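Local coordinates for adherence and virulence protein A (Streptococcus pneumoniae, PDB 6PON) that probably binds fibronectin and serves pneumococcal adherence and virulence, as a member of the NFACT family, at residues E18-R23 and E89-V94; I24-Q29 and V36-S41; L50-V55 and S127-V132; I99-V104 and Q115-I120. One frame throughout, in Å; residues are numbered along the deposited sequence.

Contact 1: E18-R23 and E89-V94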
loop_
_atom_site.group_PDB
_atom_site.type_symbol
_atom_site.label_atom_id
_atom_site.label_comp_id
_atom_site.label_asym_id
_atom_site.label_seq_id
_atom_site.Cartn_x
_atom_site.Cartn_y
_atom_site.Cartn_z
ATOM N N GLU B 18 -22.188 -15.872 22.421
ATOM C CA GLU B 18 -22.272 -16.721 23.602
ATOM C C GLU B 18 -23.482 -16.418 24.467
ATOM O O GLU B 18 -23.938 -17.305 25.194
ATOM C CB GLU B 18 -21.004 -16.616 24.444
ATOM C CG GLU B 18 -19.821 -17.275 23.782
ATOM C CD GLU B 18 -19.527 -18.649 24.360
ATOM O OE1 GLU B 18 -19.477 -19.611 23.571
ATOM O OE2 GLU B 18 -19.338 -18.786 25.582
ATOM N N LEU B 19 -24.053 -15.232 24.356
ATOM C CA LEU B 19 -24.984 -14.757 25.358
ATOM C C LEU B 19 -26.377 -14.448 24.837
ATOM O O LEU B 19 -27.335 -14.569 25.609
ATOM C CB LEU B 19 -24.413 -13.509 26.043
ATOM C CG LEU B 19 -23.129 -13.764 26.826
ATOM C CD1 LEU B 19 -22.678 -12.504 27.551
ATOM C CD2 LEU B 19 -23.328 -14.913 27.799
ATOM N N VAL B 20 -26.522 -14.046 23.569
ATOM C CA VAL B 20 -27.823 -13.595 23.094
ATOM C C VAL B 20 -28.827 -14.727 23.272
ATOM O O VAL B 20 -28.506 -15.904 23.077
ATOM C CB VAL B 20 -27.732 -13.092 21.639
ATOM C CG1 VAL B 20 -29.107 -12.886 21.015
ATOM C CG2 VAL B 20 -27.010 -11.773 21.598
ATOM N N ASN B 21 -30.032 -14.370 23.721
ATOM C CA ASN B 21 -31.118 -15.279 24.069
ATOM C C ASN B 21 -30.827 -16.074 25.328
ATOM O O ASN B 21 -31.576 -17.008 25.651
ATOM C CB ASN B 21 -31.467 -16.237 22.928
ATOM C CG ASN B 21 -32.091 -15.524 21.766
ATOM O OD1 ASN B 21 -33.031 -14.742 21.935
ATOM N ND2 ASN B 21 -31.561 -15.762 20.575
ATOM N N GLY B 22 -29.761 -15.733 26.048
ATOM C CA GLY B 22 -29.562 -16.263 27.372
ATOM C C GLY B 22 -30.482 -15.603 28.380
ATOM O O GLY B 22 -31.244 -14.681 28.075
ATOM N N ARG B 23 -30.401 -16.093 29.614
ATOM C CA ARG B 23 -31.195 -15.585 30.722
ATOM C C ARG B 23 -30.250 -15.136 31.816
ATOM O O ARG B 23 -29.326 -15.870 32.171
ATOM C CB ARG B 23 -32.148 -16.652 31.261
ATOM C CG ARG B 23 -33.344 -16.940 30.368
ATOM C CD ARG B 23 -34.404 -15.821 30.481
ATOM N NE ARG B 23 -35.526 -16.023 29.557
ATOM C CZ ARG B 23 -36.604 -15.237 29.476
ATOM N NH1 ARG B 23 -36.730 -14.170 30.262
ATOM N NH2 ARG B 23 -37.567 -15.516 28.599
ATOM N N GLU B 89 -31.645 -9.786 24.640
ATOM C CA GLU B 89 -32.182 -9.727 23.289
ATOM C C GLU B 89 -31.134 -9.384 22.242
ATOM O O GLU B 89 -31.141 -9.974 21.160
ATOM C CB GLU B 89 -33.338 -8.734 23.232
ATOM C CG GLU B 89 -34.629 -9.382 23.714
ATOM C CD GLU B 89 -35.779 -8.417 23.826
ATOM O OE1 GLU B 89 -35.541 -7.185 23.860
ATOM O OE2 GLU B 89 -36.929 -8.907 23.880
ATOM N N SER B 90 -30.220 -8.467 22.554
ATOM C CA SER B 90 -29.191 -8.046 21.619
ATOM C C SER B 90 -28.011 -7.504 22.416
ATOM O O SER B 90 -28.183 -7.008 23.536
ATOM C CB SER B 90 -29.715 -6.971 20.668
ATOM O OG SER B 90 -29.970 -5.774 21.385
ATOM N N ILE B 91 -26.808 -7.606 21.837
ATOM C CA ILE B 91 -25.605 -7.041 22.439
ATOM C C ILE B 91 -24.866 -6.287 21.347
ATOM O O ILE B 91 -24.421 -6.890 20.365
ATOM C CB ILE B 91 -24.697 -8.111 23.072
ATOM C CG1 ILE B 91 -25.418 -8.846 24.199
ATOM C CG2 ILE B 91 -23.413 -7.482 23.609
ATOM C CD1 ILE B 91 -24.651 -10.031 24.707
ATOM N N GLU B 92 -24.717 -4.975 21.521
ATOM C CA GLU B 92 -24.330 -4.115 20.413
ATOM C C GLU B 92 -23.300 -3.096 20.867
ATOM O O GLU B 92 -23.481 -2.433 21.897
ATOM C CB GLU B 92 -25.549 -3.387 19.810
ATOM C CG GLU B 92 -26.693 -4.292 19.319
ATOM C CD GLU B 92 -26.288 -5.204 18.165
ATOM O OE1 GLU B 92 -25.224 -4.963 17.547
ATOM O OE2 GLU B 92 -27.021 -6.177 17.880
ATOM N N GLN B 93 -22.229 -2.973 20.087
ATOM C CA GLN B 93 -21.328 -1.838 20.203
ATOM C C GLN B 93 -21.933 -0.642 19.476
ATOM O O GLN B 93 -22.519 -0.787 18.400
ATOM C CB GLN B 93 -19.964 -2.189 19.605
ATOM C CG GLN B 93 -18.934 -1.092 19.658
ATOM C CD GLN B 93 -17.626 -1.518 19.033
ATOM O OE1 GLN B 93 -17.558 -2.534 18.331
ATOM N NE2 GLN B 93 -16.573 -0.757 19.300
ATOM N N VAL B 94 -21.796 0.542 20.065
ATOM C CA VAL B 94 -22.159 1.771 19.363
ATOM C C VAL B 94 -21.013 2.129 18.428
ATOM O O VAL B 94 -19.943 2.541 18.882
ATOM C CB VAL B 94 -22.448 2.923 20.328
ATOM C CG1 VAL B 94 -22.901 4.138 19.535
ATOM C CG2 VAL B 94 -23.488 2.524 21.353
HETATM O O HOH W 1 -32.668 -11.949 20.344
#
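The C-terminal end of helix 5-19 packs here on strand 87-93, the outermost strand within the chain of a five-stranded antiparallel sheet. Leu19 and Val20 meet Ile91 and the backbone beside it. The CB of Leu19 lies 3.7 Å from Ile91 CD1. Ile91 has CG1 anti to its carbonyl carbon (chi1 -61°), and the extended chain beyond it carries CD1 across to Leu19. Val20 uses both of its methyls. Its CG1 rests on the carbonyl of Glu89, 3.6 Å from the O atom. Its CG2 sits 4.2 Å from Ile91 CG1. No direct hydrogen bond joins residues 18-23 to 89-94. A water does so instead. It donates to Glu89 O at 2.6 Å and to Asn21 OD1 at 3.2 Å, so the same carbonyl is touched by a methyl and held by water. The chain leaves the helix at Val20 and reverses in a type II beta turn from Leu19 to Gly22. The turn is closed by Gly22 N to Leu19 O, 2.7 Å. Asn21 takes a left-handed backbone conformation in it (phi 70°). Glu89 starts away from residues 18-23; its OE1 is hydrogen-bonded to Gln115 NE2 and its OE2 to Ser105 OG. Val12 of the helix also touches Ile91, so the apolar layer continues along the helix. A classic beta bulge sets Glu89 and Ser90 together against Thr103 of the next strand. The arrangement is a helix end and its turn packed on a bulged outermost strand, within the N-terminal part of the NFACT fold.

Contact 2: I24-Q29 and V36-S41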
loop_
_atom_site.group_PDB
_atom_site.type_symbol
_atom_site.label_atom_id
_atom_site.label_comp_id
_atom_site.label_asym_id
_atom_site.label_seq_id
_atom_site.Cartn_x
_atom_site.Cartn_y
_atom_site.Cartn_z
ATOM N N ILE B 24 -30.468 -13.929 32.333
ATOM C CA ILE B 24 -29.682 -13.430 33.454
ATOM C C ILE B 24 -30.231 -14.053 34.723
ATOM O O ILE B 24 -31.405 -13.861 35.055
ATOM C CB ILE B 24 -29.727 -11.902 33.540
ATOM C CG1 ILE B 24 -29.151 -11.278 32.273
ATOM C CG2 ILE B 24 -28.964 -11.424 34.763
ATOM C CD1 ILE B 24 -29.452 -9.821 32.147
ATOM N N GLN B 25 -29.383 -14.794 35.435
ATOM C CA GLN B 25 -29.795 -15.542 36.609
ATOM C C GLN B 25 -29.331 -14.935 37.917
ATOM O O GLN B 25 -29.918 -15.238 38.960
ATOM C CB GLN B 25 -29.270 -16.986 36.531
ATOM C CG GLN B 25 -30.077 -17.915 35.635
ATOM C CD GLN B 25 -29.411 -19.267 35.461
ATOM O OE1 GLN B 25 -28.189 -19.384 35.553
ATOM N NE2 GLN B 25 -30.204 -20.293 35.200
ATOM N N LYS B 26 -28.296 -14.104 37.904
ATOM C CA LYS B 26 -27.762 -13.575 39.150
ATOM C C LYS B 26 -27.063 -12.256 38.849
ATOM O O LYS B 26 -26.473 -12.088 37.779
ATOM C CB LYS B 26 -26.819 -14.588 39.813
ATOM C CG LYS B 26 -26.665 -14.392 41.294
ATOM C CD LYS B 26 -25.643 -15.354 41.909
ATOM C CE LYS B 26 -25.317 -14.954 43.373
ATOM N NZ LYS B 26 -24.383 -15.911 44.057
ATOM N N ILE B 27 -27.161 -11.309 39.780
ATOM C CA ILE B 27 -26.673 -9.955 39.570
ATOM C C ILE B 27 -26.017 -9.495 40.865
ATOM O O ILE B 27 -26.684 -9.404 41.902
ATOM C CB ILE B 27 -27.811 -8.997 39.157
ATOM C CG1 ILE B 27 -28.388 -9.365 37.789
ATOM C CG2 ILE B 27 -27.349 -7.565 39.117
ATOM C CD1 ILE B 27 -29.890 -9.663 37.834
ATOM N N ASN B 28 -24.717 -9.204 40.814
ATOM C CA ASN B 28 -23.971 -8.746 41.982
ATOM C C ASN B 28 -23.006 -7.629 41.602
ATOM O O ASN B 28 -22.648 -7.449 40.433
ATOM C CB ASN B 28 -23.181 -9.876 42.636
ATOM C CG ASN B 28 -24.065 -11.004 43.093
ATOM O OD1 ASN B 28 -24.386 -11.898 42.312
ATOM N ND2 ASN B 28 -24.488 -10.963 44.359
ATOM N N GLN B 29 -22.581 -6.892 42.637
ATOM C CA GLN B 29 -21.637 -5.780 42.572
ATOM C C GLN B 29 -20.454 -6.109 43.486
ATOM O O GLN B 29 -20.377 -5.607 44.619
ATOM C CB GLN B 29 -22.324 -4.483 42.997
ATOM C CG GLN B 29 -21.496 -3.212 42.992
ATOM C CD GLN B 29 -22.324 -1.984 43.379
ATOM O OE1 GLN B 29 -23.483 -2.114 43.789
ATOM N NE2 GLN B 29 -21.735 -0.788 43.244
ATOM N N VAL B 36 -21.275 -7.879 37.880
ATOM C CA VAL B 36 -21.121 -9.242 37.385
ATOM C C VAL B 36 -22.494 -9.887 37.237
ATOM O O VAL B 36 -23.286 -9.898 38.183
ATOM C CB VAL B 36 -20.223 -10.082 38.308
ATOM C CG1 VAL B 36 -20.138 -11.522 37.809
ATOM C CG2 VAL B 36 -18.844 -9.478 38.370
ATOM N N LEU B 37 -22.766 -10.432 36.057
ATOM C CA LEU B 37 -24.007 -11.131 35.760
ATOM C C LEU B 37 -23.713 -12.608 35.527
ATOM O O LEU B 37 -22.851 -12.947 34.709
ATOM C CB LEU B 37 -24.685 -10.556 34.506
ATOM C CG LEU B 37 -24.851 -9.051 34.348
ATOM C CD1 LEU B 37 -25.656 -8.741 33.103
ATOM C CD2 LEU B 37 -25.544 -8.466 35.574
ATOM N N GLN B 38 -24.431 -13.486 36.223
ATOM C CA GLN B 38 -24.461 -14.892 35.848
ATOM C C GLN B 38 -25.550 -15.070 34.798
ATOM O O GLN B 38 -26.711 -14.706 35.034
ATOM C CB GLN B 38 -24.712 -15.793 37.056
ATOM C CG GLN B 38 -24.249 -17.231 36.855
ATOM C CD GLN B 38 -25.081 -18.222 37.657
ATOM O OE1 GLN B 38 -25.848 -19.010 37.086
ATOM N NE2 GLN B 38 -24.939 -18.187 38.989
ATOM N N ILE B 39 -25.177 -15.600 33.635
ATOM C CA ILE B 39 -26.088 -15.723 32.505
ATOM C C ILE B 39 -26.086 -17.166 32.040
ATOM O O ILE B 39 -25.022 -17.728 31.769
ATOM C CB ILE B 39 -25.694 -14.789 31.344
ATOM C CG1 ILE B 39 -25.869 -13.322 31.730
ATOM C CG2 ILE B 39 -26.492 -15.104 30.089
ATOM C CD1 ILE B 39 -25.039 -12.381 30.857
ATOM N N ARG B 40 -27.270 -17.759 31.939
ATOM C CA ARG B 40 -27.423 -19.093 31.379
ATOM C C ARG B 40 -27.766 -18.968 29.905
ATOM O O ARG B 40 -28.662 -18.201 29.534
ATOM C CB ARG B 40 -28.517 -19.878 32.107
ATOM C CG ARG B 40 -28.819 -21.231 31.477
ATOM C CD ARG B 40 -29.560 -22.133 32.445
ATOM N NE ARG B 40 -29.679 -23.497 31.940
ATOM C CZ ARG B 40 -28.717 -24.418 32.015
ATOM N NH1 ARG B 40 -27.536 -24.130 32.563
ATOM N NH2 ARG B 40 -28.938 -25.635 31.526
ATOM N N SER B 41 -27.068 -19.740 29.074
ATOM C CA SER B 41 -27.193 -19.637 27.629
ATOM C C SER B 41 -26.616 -20.889 26.989
ATOM O O SER B 41 -25.543 -21.347 27.388
ATOM C CB SER B 41 -26.465 -18.403 27.120
ATOM O OG SER B 41 -27.065 -17.963 25.925
#
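The carbonyl O of Gln38 receives two backbone N-H groups from the opposite strand. Gln25 N gives the strong bond, 2.7 Å and nearly straight at 165°. Lys26 N adds a weak one at 3.3 Å. This is a classic beta bulge in the antiparallel hairpin of strands 23-28 and 34-41, where two residues, Gln25 and Lys26, are set against the single Gln38. The bulge shifts the register by one residue between Ile24 and Lys26. Beyond it the pairing is regular. Gln38 N bonds to Lys26 O, and Asn28 and Val36 form a hydrogen-bonded pair with both N-H...O bonds made. Ile24, Ile27, Leu37 and Ile39 share the buried face. Ile24 and Ile39 run side by side there, and so do Ile27 and Leu37. Ile88 of strand 87-93 covers Ile24 and Ile39, and Leu83 of helix 74-83 touches Ile27. The other face carries Lys26, Asn28, Val36 and Gln38. Lys26 meets Gln38 through their CB atoms at 3.7 Å, then its extended chain leads away. At the bulge, the end of Gln25 lies against the aliphatic CB and CD of Arg40. Leu37 spans two neighbours on the buried face: CD2 lies 3.7 Å from Ile27 CG1, and CD1 lies 4.1 Å from Ile24 CD1.

Contact 3: L50-V55 and S127-V132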
loop_
_atom_site.group_PDB
_atom_site.type_symbol
_atom_site.label_atom_id
_atom_site.label_comp_id
_atom_site.label_asym_id
_atom_site.label_seq_id
_atom_site.Cartn_x
_atom_site.Cartn_y
_atom_site.Cartn_z
ATOM N N LEU B 50 -18.731 -6.403 33.903
ATOM C CA LEU B 50 -18.677 -5.032 33.418
ATOM C C LEU B 50 -18.004 -4.183 34.482
ATOM O O LEU B 50 -18.394 -4.208 35.653
ATOM C CB LEU B 50 -20.069 -4.487 33.111
ATOM C CG LEU B 50 -20.952 -5.236 32.121
ATOM C CD1 LEU B 50 -21.611 -6.438 32.788
ATOM C CD2 LEU B 50 -21.991 -4.266 31.578
ATOM N N SER B 51 -16.990 -3.440 34.087
ATOM C CA SER B 51 -16.200 -2.707 35.056
ATOM C C SER B 51 -16.151 -1.247 34.642
ATOM O O SER B 51 -15.766 -0.927 33.512
ATOM C CB SER B 51 -14.794 -3.311 35.174
ATOM O OG SER B 51 -13.979 -2.508 35.993
ATOM N N ALA B 52 -16.562 -0.370 35.552
ATOM C CA ALA B 52 -16.437 1.064 35.373
ATOM C C ALA B 52 -15.199 1.609 36.068
ATOM O O ALA B 52 -15.065 2.826 36.223
ATOM C CB ALA B 52 -17.700 1.765 35.880
ATOM N N HIS B 53 -14.298 0.731 36.489
ATOM C CA HIS B 53 -13.060 1.154 37.120
ATOM C C HIS B 53 -12.312 2.143 36.223
ATOM O O HIS B 53 -12.141 1.879 35.021
ATOM C CB HIS B 53 -12.181 -0.061 37.411
ATOM C CG HIS B 53 -10.948 0.258 38.201
ATOM N ND1 HIS B 53 -9.773 0.691 37.615
ATOM C CD2 HIS B 53 -10.705 0.199 39.531
ATOM C CE1 HIS B 53 -8.859 0.875 38.550
ATOM N NE2 HIS B 53 -9.398 0.580 39.719
ATOM N N PRO B 54 -11.822 3.262 36.773
ATOM C CA PRO B 54 -11.208 4.308 35.935
ATOM C C PRO B 54 -10.015 3.848 35.105
ATOM O O PRO B 54 -9.703 4.501 34.106
ATOM C CB PRO B 54 -10.792 5.373 36.962
ATOM C CG PRO B 54 -10.674 4.630 38.264
ATOM C CD PRO B 54 -11.763 3.597 38.207
ATOM N N VAL B 55 -9.349 2.756 35.469
ATOM C CA VAL B 55 -8.212 2.226 34.721
ATOM C C VAL B 55 -8.559 0.913 34.029
ATOM O O VAL B 55 -8.220 0.703 32.861
ATOM C CB VAL B 55 -6.989 2.040 35.643
ATOM C CG1 VAL B 55 -5.782 1.583 34.841
ATOM C CG2 VAL B 55 -6.703 3.313 36.376
ATOM N N SER B 127 -15.889 6.585 32.999
ATOM C CA SER B 127 -16.532 5.294 32.793
ATOM C C SER B 127 -17.708 5.152 33.740
ATOM O O SER B 127 -17.698 5.690 34.853
ATOM C CB SER B 127 -15.551 4.149 33.018
ATOM O OG SER B 127 -14.431 4.279 32.164
ATOM N N ASN B 128 -18.743 4.452 33.269
ATOM C CA ASN B 128 -19.970 4.302 34.033
ATOM C C ASN B 128 -20.794 3.144 33.479
ATOM O O ASN B 128 -20.584 2.681 32.354
ATOM C CB ASN B 128 -20.784 5.598 34.030
ATOM C CG ASN B 128 -21.443 5.872 35.369
ATOM O OD1 ASN B 128 -21.868 4.952 36.078
ATOM N ND2 ASN B 128 -21.510 7.142 35.733
ATOM N N ILE B 129 -21.729 2.671 34.306
ATOM C CA ILE B 129 -22.618 1.565 33.976
ATOM C C ILE B 129 -24.025 2.010 34.329
ATOM O O ILE B 129 -24.271 2.471 35.450
ATOM C CB ILE B 129 -22.248 0.270 34.729
ATOM C CG1 ILE B 129 -20.830 -0.190 34.366
ATOM C CG2 ILE B 129 -23.245 -0.846 34.428
ATOM C CD1 ILE B 129 -20.325 -1.363 35.234
ATOM N N LEU B 130 -24.938 1.904 33.365
ATOM C CA LEU B 130 -26.251 2.510 33.466
ATOM C C LEU B 130 -27.292 1.520 32.980
ATOM O O LEU B 130 -27.051 0.769 32.028
ATOM C CB LEU B 130 -26.341 3.814 32.640
ATOM C CG LEU B 130 -25.175 4.822 32.740
ATOM C CD1 LEU B 130 -24.078 4.575 31.667
ATOM C CD2 LEU B 130 -25.653 6.275 32.713
ATOM N N LEU B 131 -28.435 1.509 33.652
ATOM C CA LEU B 131 -29.620 0.789 33.211
ATOM C C LEU B 131 -30.662 1.827 32.810
ATOM O O LEU B 131 -30.953 2.752 33.571
ATOM C CB LEU B 131 -30.162 -0.124 34.316
ATOM C CG LEU B 131 -31.325 -1.023 33.877
ATOM C CD1 LEU B 131 -30.872 -2.161 32.925
ATOM C CD2 LEU B 131 -32.083 -1.563 35.070
ATOM N N VAL B 132 -31.185 1.709 31.603
ATOM C CA VAL B 132 -32.053 2.734 31.050
ATOM C C VAL B 132 -33.338 2.064 30.614
ATOM O O VAL B 132 -33.296 1.025 29.946
ATOM C CB VAL B 132 -31.389 3.463 29.869
ATOM C CG1 VAL B 132 -32.361 4.430 29.232
ATOM C CG2 VAL B 132 -30.157 4.177 30.344
#
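The backbones of residues 50-53 and 127-129 run in roughly opposed directions, 143° apart; their CA atoms are nearest at Ala52 and Ser127, 5.0 Å, and no hydrogen bond joins the segments. Ile129 makes the main side-chain contact. Its CD1 lies 3.5 Å from Leu50 O and 3.8 Å from Leu50 CB, so the methyl sits against both backbone and side chain. CG1 of Ile129 is anti to the carbonyl carbon (chi1 -61°) and meets Ala52 CB at 4.0 Å. The same Ala52 methyl lies 3.9 Å from Asn128 CA. The contact joins the end of strand 44-51, in the four-stranded antiparallel sheet, to the start of strand 128-133 in the five-stranded one. Ile120 of strand 113-121 touches both Leu50 and Ile129 and extends this apolar patch between the sheets. Just before strand 128-133, Ser127 turns its CB to Ala52 O, 3.5 Å away. The OG of Ser127 is held by its own loop, at Met123 N and Gly124 O. Two local side-chain-to-backbone bonds shape the segments. Ser51 OG accepts from His53 N at 3.3 Å in an ST turn, and Glu34 also bonds that hydroxyl. Asn128 OD1 takes Ile129 N on a lone pair at 2.9 Å, while its ND2 bonds to Lys144 O.

Contact 4: I99-V104 and Q115-I120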
loop_
_atom_site.group_PDB
_atom_site.type_symbol
_atom_site.label_atom_id
_atom_site.label_comp_id
_atom_site.label_asym_id
_atom_site.label_seq_id
_atom_site.Cartn_x
_atom_site.Cartn_y
_atom_site.Cartn_z
ATOM N N ILE B 99 -18.461 1.811 23.902
ATOM C CA ILE B 99 -19.788 1.762 24.509
ATOM C C ILE B 99 -20.485 0.490 24.062
ATOM O O ILE B 99 -20.562 0.214 22.858
ATOM C CB ILE B 99 -20.661 2.967 24.117
ATOM C CG1 ILE B 99 -19.887 4.263 24.282
ATOM C CG2 ILE B 99 -21.960 2.973 24.944
ATOM C CD1 ILE B 99 -20.692 5.465 23.995
ATOM N N VAL B 100 -21.046 -0.254 25.018
ATOM C CA VAL B 100 -21.819 -1.454 24.715
ATOM C C VAL B 100 -23.216 -1.323 25.291
ATOM O O VAL B 100 -23.397 -0.890 26.435
ATOM C CB VAL B 100 -21.154 -2.736 25.245
ATOM C CG1 VAL B 100 -22.042 -3.920 24.955
ATOM C CG2 VAL B 100 -19.789 -2.910 24.602
ATOM N N GLU B 101 -24.201 -1.730 24.491
ATOM C CA GLU B 101 -25.600 -1.710 24.874
ATOM C C GLU B 101 -26.153 -3.124 24.806
ATOM O O GLU B 101 -25.993 -3.822 23.796
ATOM C CB GLU B 101 -26.405 -0.766 23.986
ATOM C CG GLU B 101 -25.988 0.692 24.173
ATOM C CD GLU B 101 -26.824 1.656 23.370
ATOM O OE1 GLU B 101 -27.534 1.213 22.450
ATOM O OE2 GLU B 101 -26.776 2.862 23.673
ATOM N N ILE B 102 -26.795 -3.530 25.897
ATOM C CA ILE B 102 -27.366 -4.849 26.069
ATOM C C ILE B 102 -28.854 -4.637 26.276
ATOM O O ILE B 102 -29.271 -4.089 27.310
ATOM C CB ILE B 102 -26.751 -5.591 27.265
ATOM C CG1 ILE B 102 -25.249 -5.769 27.056
ATOM C CG2 ILE B 102 -27.501 -6.917 27.492
ATOM C CD1 ILE B 102 -24.503 -6.253 28.272
ATOM N N THR B 103 -29.655 -5.060 25.307
ATOM C CA THR B 103 -31.096 -4.926 25.427
ATOM C C THR B 103 -31.671 -6.205 26.019
ATOM O O THR B 103 -31.285 -7.320 25.637
ATOM C CB THR B 103 -31.742 -4.612 24.078
ATOM O OG1 THR B 103 -31.036 -3.535 23.467
ATOM C CG2 THR B 103 -33.149 -4.156 24.279
ATOM N N VAL B 104 -32.579 -6.027 26.977
ATOM C CA VAL B 104 -33.197 -7.123 27.708
ATOM C C VAL B 104 -34.691 -6.879 27.800
ATOM O O VAL B 104 -35.175 -5.744 27.760
ATOM C CB VAL B 104 -32.640 -7.286 29.135
ATOM C CG1 VAL B 104 -31.142 -7.467 29.099
ATOM C CG2 VAL B 104 -33.046 -6.080 29.985
ATOM N N GLN B 115 -39.003 -3.672 29.053
ATOM C CA GLN B 115 -37.735 -3.682 28.329
ATOM C C GLN B 115 -36.770 -2.671 28.942
ATOM O O GLN B 115 -37.181 -1.619 29.434
ATOM C CB GLN B 115 -37.908 -3.345 26.844
ATOM C CG GLN B 115 -37.813 -4.537 25.889
ATOM C CD GLN B 115 -37.587 -4.131 24.408
ATOM O OE1 GLN B 115 -38.021 -3.065 23.958
ATOM N NE2 GLN B 115 -36.888 -4.985 23.660
ATOM N N ALA B 116 -35.476 -2.984 28.892
ATOM C CA ALA B 116 -34.474 -2.058 29.394
ATOM C C ALA B 116 -33.162 -2.299 28.668
ATOM O O ALA B 116 -32.936 -3.364 28.086
ATOM C CB ALA B 116 -34.291 -2.199 30.918
ATOM N N THR B 117 -32.288 -1.301 28.712
ATOM C CA THR B 117 -30.975 -1.377 28.078
ATOM C C THR B 117 -29.900 -1.204 29.141
ATOM O O THR B 117 -29.912 -0.216 29.885
ATOM C CB THR B 117 -30.799 -0.302 27.008
ATOM O OG1 THR B 117 -31.951 -0.262 26.156
ATOM C CG2 THR B 117 -29.542 -0.591 26.177
ATOM N N LEU B 118 -28.985 -2.161 29.223
ATOM C CA LEU B 118 -27.856 -2.075 30.138
ATOM C C LEU B 118 -26.670 -1.563 29.335
ATOM O O LEU B 118 -26.278 -2.192 28.351
ATOM C CB LEU B 118 -27.567 -3.437 30.774
ATOM C CG LEU B 118 -26.385 -3.549 31.743
ATOM C CD1 LEU B 118 -26.602 -2.714 32.992
ATOM C CD2 LEU B 118 -26.133 -5.004 32.086
ATOM N N ILE B 119 -26.129 -0.411 29.730
ATOM C CA ILE B 119 -25.124 0.317 28.961
ATOM C C ILE B 119 -23.849 0.433 29.785
ATOM O O ILE B 119 -23.890 0.899 30.932
ATOM C CB ILE B 119 -25.601 1.731 28.584
ATOM C CG1 ILE B 119 -26.939 1.708 27.843
ATOM C CG2 ILE B 119 -24.501 2.461 27.796
ATOM C CD1 ILE B 119 -27.497 3.117 27.538
ATOM N N ILE B 120 -22.711 0.062 29.187
ATOM C CA ILE B 120 -21.410 0.331 29.788
ATOM C C ILE B 120 -20.656 1.294 28.881
ATOM O O ILE B 120 -20.567 1.076 27.670
ATOM C CB ILE B 120 -20.589 -0.952 30.056
ATOM C CG1 ILE B 120 -19.239 -0.588 30.679
ATOM C CG2 ILE B 120 -20.373 -1.807 28.775
ATOM C CD1 ILE B 120 -18.382 -1.790 31.058
#
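Val100, Ile102, Val104, Ala116, Leu118 and Ile120 form the tightly packed face of this antiparallel hairpin. All six are buried. Val100 CB lies 3.7 Å from Ile120 CG2. That methyl lies between the backbone N and the carbonyl carbon of Ile120, which turns it to Val100, while CG1 is anti to the N (chi1 180°) and leads away. Ile102 and Leu118 meet through their CB atoms. Val104 CG2 presses on Ala116 O at 3.3 Å, beside the N-H...O bond from Val104 N to the same oxygen. Leu48 and Leu50 of strand 44-51 cover this face at Ile102 and Ile120. The other face is the solvent side, partly exposed at Glu101 and Thr103, though Thr117 and Ile119 are buried. Glu101 lies alongside Ile119, with CG 3.9 Å from Ile119 CG1, so its aliphatic part covers the isoleucine. Glu101 CB also meets Thr117 CG2 at 3.8 Å. At the end, Gln115 crosses Thr103, whose CG2 lies 3.9 Å from Gln115 NE2; that NE2 is hydrogen-bonded to Glu89 OE1, across strand 99-107. Six backbone hydrogen bonds hold the strands in three pairs, the shortest being Leu118 N to Ile102 O at 2.7 Å. Every backbone N-H and carbonyl of Val100, Ile102, Val104, Ala116, Leu118 and Ile120 that faces across is matched, so the apolar face is buried without leaving these polar groups unpaired.

All four contacts lie in the N-terminal part of the chain, in the region it shares with the NFACT family. Contact 2 is nested in the loop closed by contact 1, and contact 4 in that closed by contact 3. Contact 2 belongs to the four-stranded sheet and contact 4 to the five-stranded one. Their centres are about 14 Å apart, and Leu37 packs on Leu118 between them. Contact 3 links the two sheets, and contact 1 sets helix 5-19 on the outermost strand of the five-stranded sheet, its centre about 9 Å from that of contact 4. Contacts 1 and 3 interleave along the chain, with centres about 18 Å apart. Together they tie both sheets and the first helix into one compact unit.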